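Local atomic coordinates of NigD-like protein (Bacteroides vulgatus ATCC 8482, PDB entry 3K6O), a protein that is of unknown function but belongs to the NigD-like family, pairing an N-terminal OB domain with a C-terminal beta sandwich, and is probably exported as a lipoprotein. Residues F122-P127 with R164-M169; K131-L136 with N157-Q162. All coordinates share one frame; numbering follows the deposited sequence.

Contact 1. Residues F122-P127 with R164-M169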
ATOM      1  N   PHE A 122       9.056   2.738  -0.629  1.00 33.70           N
ATOM      2  CA  PHE A 122       9.904   3.883  -0.327  1.00 33.73           C
ATOM      3  C   PHE A 122      11.120   3.500   0.482  1.00 34.77           C
ATOM      4  O   PHE A 122      11.238   2.364   0.955  1.00 35.41           O
ATOM      5  CB  PHE A 122       9.119   4.965   0.413  1.00 33.43           C
ATOM      6  CG  PHE A 122       8.748   4.615   1.845  1.00 33.55           C
ATOM      7  CD1 PHE A 122       7.775   3.666   2.126  1.00 30.85           C
ATOM      8  CD2 PHE A 122       9.346   5.273   2.916  1.00 32.01           C
ATOM      9  CE1 PHE A 122       7.426   3.361   3.431  1.00 31.15           C
ATOM     10  CE2 PHE A 122       8.988   4.970   4.238  1.00 32.66           C
ATOM     11  CZ  PHE A 122       8.014   4.014   4.488  1.00 33.09           C
HETATM   12  N   MSE A 123      12.049   4.442   0.605  1.00 35.43           N
HETATM   13  CA  MSE A 123      13.258   4.231   1.385  1.00 35.90           C
HETATM   14  C   MSE A 123      13.081   4.923   2.725  1.00 36.86           C
HETATM   15  O   MSE A 123      12.595   6.048   2.789  1.00 36.56           O
HETATM   16  CB  MSE A 123      14.479   4.806   0.662  1.00 36.05           C
HETATM   17  CG  MSE A 123      14.738   4.265  -0.755  1.00 36.84           C
HETATM   18 SE   MSE A 123      14.916   2.322  -0.865  1.00 40.36          SE
HETATM   19  CE  MSE A 123      16.665   2.097  -0.165  1.00 34.02           C
ATOM     20  N   LEU A 124      13.458   4.237   3.794  1.00 38.20           N
ATOM     21  CA  LEU A 124      13.449   4.813   5.131  1.00 39.34           C
ATOM     22  C   LEU A 124      14.764   4.553   5.841  1.00 39.48           C
ATOM     23  O   LEU A 124      15.443   3.557   5.601  1.00 38.82           O
ATOM     24  CB  LEU A 124      12.285   4.260   5.971  1.00 40.32           C
ATOM     25  CG  LEU A 124      12.289   2.765   6.323  1.00 42.19           C
ATOM     26  CD1 LEU A 124      11.235   2.488   7.406  1.00 46.67           C
ATOM     27  CD2 LEU A 124      11.970   1.954   5.109  1.00 43.12           C
ATOM     28  N   ASN A 125      15.119   5.468   6.734  1.00 40.03           N
ATOM     29  CA  ASN A 125      16.360   5.336   7.463  1.00 39.93           C
ATOM     30  C   ASN A 125      16.267   4.147   8.410  1.00 41.11           C
ATOM     31  O   ASN A 125      15.259   3.975   9.088  1.00 41.11           O
ATOM     32  CB  ASN A 125      16.657   6.632   8.202  1.00 38.98           C
ATOM     33  CG  ASN A 125      16.838   7.806   7.257  1.00 38.04           C
ATOM     34  OD1 ASN A 125      15.854   8.475   6.873  1.00 33.61           O
ATOM     35  ND2 ASN A 125      18.102   8.091   6.886  1.00 32.04           N
ATOM     36  N   PHE A 126      17.296   3.300   8.425  1.00 42.54           N
ATOM     37  CA  PHE A 126      17.374   2.214   9.397  1.00 43.49           C
ATOM     38  C   PHE A 126      17.208   2.769  10.819  1.00 44.29           C
ATOM     39  O   PHE A 126      17.793   3.812  11.155  1.00 44.40           O
ATOM     40  CB  PHE A 126      18.721   1.477   9.294  1.00 44.07           C
ATOM     41  CG  PHE A 126      18.765   0.192  10.075  1.00 44.56           C
ATOM     42  CD1 PHE A 126      18.088  -0.935   9.616  1.00 45.43           C
ATOM     43  CD2 PHE A 126      19.466   0.110  11.270  1.00 46.89           C
ATOM     44  CE1 PHE A 126      18.114  -2.138  10.326  1.00 46.26           C
ATOM     45  CE2 PHE A 126      19.498  -1.095  11.994  1.00 47.99           C
ATOM     46  CZ  PHE A 126      18.808  -2.220  11.514  1.00 46.93           C
ATOM     47  N   PRO A 127      16.424   2.081  11.658  1.00 45.39           N
ATOM     48  CA  PRO A 127      16.244   2.499  13.053  1.00 46.49           C
ATOM     49  C   PRO A 127      17.549   2.537  13.854  1.00 48.03           C
ATOM     50  O   PRO A 127      18.253   1.540  13.955  1.00 48.05           O
ATOM     51  CB  PRO A 127      15.290   1.447  13.620  1.00 46.69           C
ATOM     52  CG  PRO A 127      14.598   0.856  12.419  1.00 46.11           C
ATOM     53  CD  PRO A 127      15.595   0.915  11.315  1.00 45.40           C
ATOM     54  N   ARG A 164      21.495   4.375   7.456  1.00 46.18           N
ATOM     55  CA  ARG A 164      21.445   3.883   6.077  1.00 45.41           C
ATOM     56  C   ARG A 164      20.011   3.627   5.616  1.00 43.71           C
ATOM     57  O   ARG A 164      19.195   3.118   6.379  1.00 43.54           O
ATOM     58  CB  ARG A 164      22.268   2.592   5.949  1.00 45.60           C
ATOM     59  CG  ARG A 164      21.674   1.371   6.689  1.00 47.97           C
ATOM     60  CD  ARG A 164      22.618   0.140   6.696  1.00 50.72           C
ATOM     61  NE  ARG A 164      21.848  -1.093   6.455  1.00 54.26           N
ATOM     62  CZ  ARG A 164      21.393  -1.936   7.390  1.00 56.33           C
ATOM     63  NH1 ARG A 164      21.627  -1.727   8.690  1.00 56.46           N
ATOM     64  NH2 ARG A 164      20.690  -3.009   7.012  1.00 57.22           N
ATOM     65  N   LEU A 165      19.726   3.958   4.359  1.00 41.93           N
ATOM     66  CA  LEU A 165      18.396   3.747   3.786  1.00 41.00           C
ATOM     67  C   LEU A 165      18.089   2.272   3.452  1.00 39.78           C
ATOM     68  O   LEU A 165      18.925   1.555   2.902  1.00 38.80           O
ATOM     69  CB  LEU A 165      18.228   4.610   2.532  1.00 40.89           C
ATOM     70  CG  LEU A 165      18.255   6.122   2.735  1.00 40.92           C
ATOM     71  CD1 LEU A 165      18.326   6.846   1.393  1.00 40.40           C
ATOM     72  CD2 LEU A 165      17.042   6.591   3.565  1.00 38.57           C
ATOM     73  N   VAL A 166      16.867   1.845   3.775  1.00 38.97           N
ATOM     74  CA  VAL A 166      16.380   0.490   3.469  1.00 37.86           C
ATOM     75  C   VAL A 166      14.965   0.554   2.867  1.00 37.66           C
ATOM     76  O   VAL A 166      14.248   1.520   3.103  1.00 37.24           O
ATOM     77  CB  VAL A 166      16.359  -0.399   4.724  1.00 37.84           C
ATOM     78  CG1 VAL A 166      17.787  -0.606   5.227  1.00 36.68           C
ATOM     79  CG2 VAL A 166      15.487   0.227   5.813  1.00 36.37           C
ATOM     80  N   PRO A 167      14.578  -0.457   2.068  1.00 37.23           N
ATOM     81  CA  PRO A 167      13.287  -0.375   1.364  1.00 37.19           C
ATOM     82  C   PRO A 167      12.156  -0.691   2.289  1.00 36.65           C
ATOM     83  O   PRO A 167      12.361  -1.395   3.275  1.00 36.69           O
ATOM     84  CB  PRO A 167      13.401  -1.432   0.251  1.00 37.10           C
ATOM     85  CG  PRO A 167      14.862  -1.797   0.212  1.00 37.29           C
ATOM     86  CD  PRO A 167      15.374  -1.600   1.595  1.00 37.14           C
ATOM     87  N   GLY A 168      10.980  -0.134   2.000  1.00 36.22           N
ATOM     88  CA  GLY A 168       9.820  -0.306   2.865  1.00 35.29           C
ATOM     89  C   GLY A 168       8.604  -0.198   1.997  1.00 35.30           C
ATOM     90  O   GLY A 168       8.647   0.491   0.979  1.00 34.95           O
HETATM   91  N   MSE A 169       7.559  -0.939   2.363  1.00 34.57           N
HETATM   92  CA  MSE A 169       6.283  -0.875   1.707  1.00 35.30           C
HETATM   93  C   MSE A 169       5.239  -0.632   2.765  1.00 33.97           C
HETATM   94  O   MSE A 169       5.350  -1.164   3.868  1.00 34.15           O
HETATM   95  CB  MSE A 169       5.966  -2.186   1.029  1.00 36.01           C
HETATM   96  CG  MSE A 169       4.681  -2.138   0.266  1.00 40.98           C
HETATM   97 SE   MSE A 169       4.953  -1.628  -1.592  1.00 52.14          SE
HETATM   98  CE  MSE A 169       5.823  -3.361  -1.917  1.00 37.61           C
TER
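L124 and V166 form the middle of a strongly twisted antiparallel pairing, in which strands 122-125 and 165-169 run at 133° to each other. Both bonds of the pair are 2.9 Å long, from L124 N to V166 O and from V166 N to L124 O. The packing is tight here. With CG set between its backbone N and carbonyl carbon (chi1 65°), L124 curls back over the partner strand, and CD2 comes within 3.1 Å of V166 O while lying 3.8 Å from G168 CA. G168, with no side chain, leaves that space to the leucine methyl and to the buried F122 ring, whose CD1 is 3.5 Å from G168 O. On the other face selenomethionine M123 bends at chi2 and chi3 so that SE lies along P167 (3.9 Å from P167 CA) and CE reaches the CB of L165. M123 and P167 are a non-hydrogen-bonded pair, so the proline's missing N-H costs no bond between these strands.

Toward solvent the backbone stays paired, with F126 N bonded to R164 O, but the side chains are more open: F126 and R164 are exposed, and the guanidinium lies over one ring face in a cation-pi stack, planes 29° apart, with NH1 3.6 Å above the ring centre. P127 CD covers the opposite face toward the rim.

Beyond the pair, N125 OD1 bonds Y156 OH and ND2 bonds G163 O. Strand 107-113 flanks 117-125, with F122 on I108 and M123 on Q107, while strand 165-173 pairs also with the long strand 75-93.

Contact 2. Residues K131-L136 with N157-Q162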
ATOM      1  N   LYS A 131      12.311   4.144  15.121  1.00 52.21           N
ATOM      2  CA  LYS A 131      11.825   3.639  13.830  1.00 51.73           C
ATOM      3  C   LYS A 131      11.025   4.736  13.085  1.00 50.77           C
ATOM      4  O   LYS A 131      10.001   5.205  13.595  1.00 51.87           O
ATOM      5  CB  LYS A 131      10.995   2.369  14.067  1.00 52.05           C
ATOM      6  CG  LYS A 131      10.008   1.981  12.968  1.00 53.22           C
ATOM      7  CD  LYS A 131      10.619   1.262  11.757  1.00 55.00           C
ATOM      8  CE  LYS A 131       9.512   1.029  10.677  1.00 56.48           C
ATOM      9  NZ  LYS A 131       9.700  -0.184   9.820  1.00 57.33           N
ATOM     10  N   PRO A 132      11.478   5.150  11.869  1.00 48.68           N
ATOM     11  CA  PRO A 132      10.798   6.246  11.154  1.00 46.18           C
ATOM     12  C   PRO A 132       9.317   6.025  10.852  1.00 44.32           C
ATOM     13  O   PRO A 132       8.866   4.880  10.714  1.00 42.26           O
ATOM     14  CB  PRO A 132      11.569   6.338   9.820  1.00 46.03           C
ATOM     15  CG  PRO A 132      12.857   5.726  10.069  1.00 47.25           C
ATOM     16  CD  PRO A 132      12.579   4.605  11.052  1.00 48.61           C
ATOM     17  N   ILE A 133       8.603   7.150  10.699  1.00 42.32           N
ATOM     18  CA  ILE A 133       7.165   7.167  10.376  1.00 40.29           C
ATOM     19  C   ILE A 133       6.905   7.796   8.995  1.00 38.01           C
ATOM     20  O   ILE A 133       7.476   8.843   8.641  1.00 38.34           O
ATOM     21  CB  ILE A 133       6.332   7.945  11.465  1.00 40.34           C
ATOM     22  CG1 ILE A 133       6.800   9.399  11.656  1.00 39.39           C
ATOM     23  CG2 ILE A 133       6.430   7.255  12.803  1.00 42.36           C
ATOM     24  CD1 ILE A 133       5.908  10.213  12.640  1.00 37.66           C
ATOM     25  N   LEU A 134       6.109   7.103   8.203  1.00 35.82           N
ATOM     26  CA  LEU A 134       5.486   7.658   7.020  1.00 34.46           C
ATOM     27  C   LEU A 134       3.952   7.709   7.230  1.00 34.12           C
ATOM     28  O   LEU A 134       3.305   6.669   7.363  1.00 33.67           O
ATOM     29  CB  LEU A 134       5.820   6.812   5.795  1.00 33.51           C
ATOM     30  CG  LEU A 134       5.366   7.413   4.451  1.00 32.94           C
ATOM     31  CD1 LEU A 134       6.158   8.690   4.081  1.00 31.13           C
ATOM     32  CD2 LEU A 134       5.441   6.401   3.322  1.00 31.00           C
ATOM     33  N   ASN A 135       3.373   8.912   7.217  1.00 33.11           N
ATOM     34  CA  ASN A 135       1.917   9.063   7.301  1.00 32.00           C
ATOM     35  C   ASN A 135       1.275   9.671   6.030  1.00 31.96           C
ATOM     36  O   ASN A 135       1.908  10.403   5.248  1.00 31.77           O
ATOM     37  CB  ASN A 135       1.560   9.955   8.483  1.00 31.65           C
ATOM     38  CG  ASN A 135       1.747   9.286   9.817  1.00 32.83           C
ATOM     39  OD1 ASN A 135       2.676   9.620  10.591  1.00 36.19           O
ATOM     40  ND2 ASN A 135       0.884   8.381  10.120  1.00 26.53           N
ATOM     41  N   LEU A 136       0.013   9.369   5.856  1.00 31.19           N
ATOM     42  CA  LEU A 136      -0.841   9.942   4.808  1.00 31.28           C
ATOM     43  C   LEU A 136      -1.906  10.741   5.517  1.00 30.61           C
ATOM     44  O   LEU A 136      -2.701  10.191   6.286  1.00 29.34           O
ATOM     45  CB  LEU A 136      -1.514   8.852   3.981  1.00 30.79           C
ATOM     46  CG  LEU A 136      -2.291   9.305   2.734  1.00 30.56           C
ATOM     47  CD1 LEU A 136      -1.365  10.004   1.738  1.00 28.40           C
ATOM     48  CD2 LEU A 136      -2.997   8.122   2.100  1.00 28.30           C
ATOM     49  N   ASN A 157       8.828  11.308   8.753  1.00 32.93           N
ATOM     50  CA  ASN A 157       9.613  11.754   9.890  1.00 34.52           C
ATOM     51  C   ASN A 157      10.604  10.645  10.232  1.00 35.42           C
ATOM     52  O   ASN A 157      10.194   9.527  10.510  1.00 35.57           O
ATOM     53  CB  ASN A 157       8.727  12.099  11.090  1.00 34.12           C
ATOM     54  CG  ASN A 157       9.408  13.038  12.061  1.00 37.03           C
ATOM     55  OD1 ASN A 157      10.643  13.153  12.083  1.00 39.96           O
ATOM     56  ND2 ASN A 157       8.612  13.740  12.865  1.00 38.21           N
ATOM     57  N   ASN A 158      11.903  10.947  10.179  1.00 37.14           N
ATOM     58  CA  ASN A 158      12.914   9.929  10.504  1.00 38.44           C
ATOM     59  C   ASN A 158      13.138   9.781  11.997  1.00 39.82           C
ATOM     60  O   ASN A 158      13.834   8.856  12.441  1.00 40.31           O
ATOM     61  CB  ASN A 158      14.224  10.156   9.761  1.00 38.14           C
ATOM     62  CG  ASN A 158      14.933  11.416  10.171  1.00 39.47           C
ATOM     63  OD1 ASN A 158      14.648  12.012  11.209  1.00 40.63           O
ATOM     64  ND2 ASN A 158      15.863  11.843   9.341  1.00 40.69           N
ATOM     65  N   ASN A 159      12.533  10.684  12.771  1.00 41.01           N
ATOM     66  CA  ASN A 159      12.554  10.585  14.214  1.00 41.72           C
ATOM     67  C   ASN A 159      13.995  10.453  14.704  1.00 42.31           C
ATOM     68  O   ASN A 159      14.300   9.567  15.466  1.00 42.78           O
ATOM     69  CB  ASN A 159      11.697   9.371  14.665  1.00 41.73           C
ATOM     70  CG  ASN A 159      10.188   9.633  14.567  1.00 42.07           C
ATOM     71  OD1 ASN A 159       9.747  10.783  14.572  1.00 43.70           O
ATOM     72  ND2 ASN A 159       9.399   8.567  14.492  1.00 41.11           N
ATOM     73  N   GLY A 160      14.884  11.311  14.215  1.00 43.14           N
ATOM     74  CA  GLY A 160      16.297  11.294  14.621  1.00 43.84           C
ATOM     75  C   GLY A 160      17.202  10.285  13.917  1.00 44.45           C
ATOM     76  O   GLY A 160      18.410  10.494  13.837  1.00 43.80           O
ATOM     77  N   SER A 161      16.634   9.191  13.413  1.00 45.33           N
ATOM     78  CA  SER A 161      17.415   8.162  12.718  1.00 46.10           C
ATOM     79  C   SER A 161      17.954   8.625  11.362  1.00 46.76           C
ATOM     80  O   SER A 161      17.202   8.723  10.381  1.00 47.07           O
ATOM     81  CB  SER A 161      16.569   6.917  12.512  1.00 45.99           C
ATOM     82  OG  SER A 161      16.247   6.343  13.756  1.00 46.87           O
ATOM     83  N   GLN A 162      19.252   8.912  11.332  1.00 47.65           N
ATOM     84  CA  GLN A 162      19.945   9.407  10.151  1.00 48.29           C
ATOM     85  C   GLN A 162      20.633   8.268   9.392  1.00 48.25           C
ATOM     86  O   GLN A 162      21.340   8.513   8.416  1.00 48.23           O
ATOM     87  CB  GLN A 162      21.019  10.412  10.570  1.00 48.91           C
ATOM     88  CG  GLN A 162      20.546  11.639  11.385  1.00 50.89           C
ATOM     89  CD  GLN A 162      21.718  12.477  11.900  1.00 52.06           C
ATOM     90  OE1 GLN A 162      22.791  11.955  12.226  1.00 54.55           O
ATOM     91  NE2 GLN A 162      21.516  13.779  11.970  1.00 54.80           N
TER
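The carboxamide of N159 meets K131 and I133 through its nitrogen. ND2 lies 3.5 Å from K131 O, a near approach and not a hydrogen bond, and 3.7 Å from I133 CG2, the methyl of a side chain that crosses N159 at about a right angle. The second amide, that of N157, takes a donor over one of its sides: N159 N bonds OD1 from 49° out of the carbonyl plane, 3.2 Å away, closing an Asx turn. Its ND2 goes to S100 O, so both ends of this amide have a partner, which should limit its rotation. With CG anti to the backbone N (chi1 -158°), the N157 amide leads away from I133, leaving CB to touch I133 CG1 at 3.4 Å; the two side chains lie side by side and point the same way.

I133 and N157 are an antiparallel hydrogen-bonded pair, the last rung at the open end of the beta hairpin made by strands 133-139 and 149-157; deeper in, N135 pairs with R155. I133 N bonds N157 O at 2.9 Å, and N157 N returns a bond to I133 O at 2.8 Å. Past this rung the chain leaves the strand through a type I' turn from N158 to S161, closed by S161 N to N158 O, with N159 and G160 both at positive phi.

Before the rung, P132 packs its ring against the start of the turn, with CB 3.5 Å from N157 O and 3.9 Å from N158 CA. S161 OG, hydrogen-bonded to Q130 O and S128 N, ties the far end of the turn to the loop that leads into K131.

From the N terminus, the chain passes the OB domain and the long strand 75-93, then runs down strand 117-125 to enter contact 1 at F122-P127. A short loop leads to K131-L136, and the hairpin turns back so that N157-Q162 closes contact 2. Only then does R164-M169 close contact 1, so contact 2 is nested inside the larger loop. The two centres are 9 Å apart, and they touch where N125 and F126 pack on P132 and S161. Strand 75-93 runs parallel to both 133-139 and 165-173, linking the two strand pairings within the C-terminal beta sandwich.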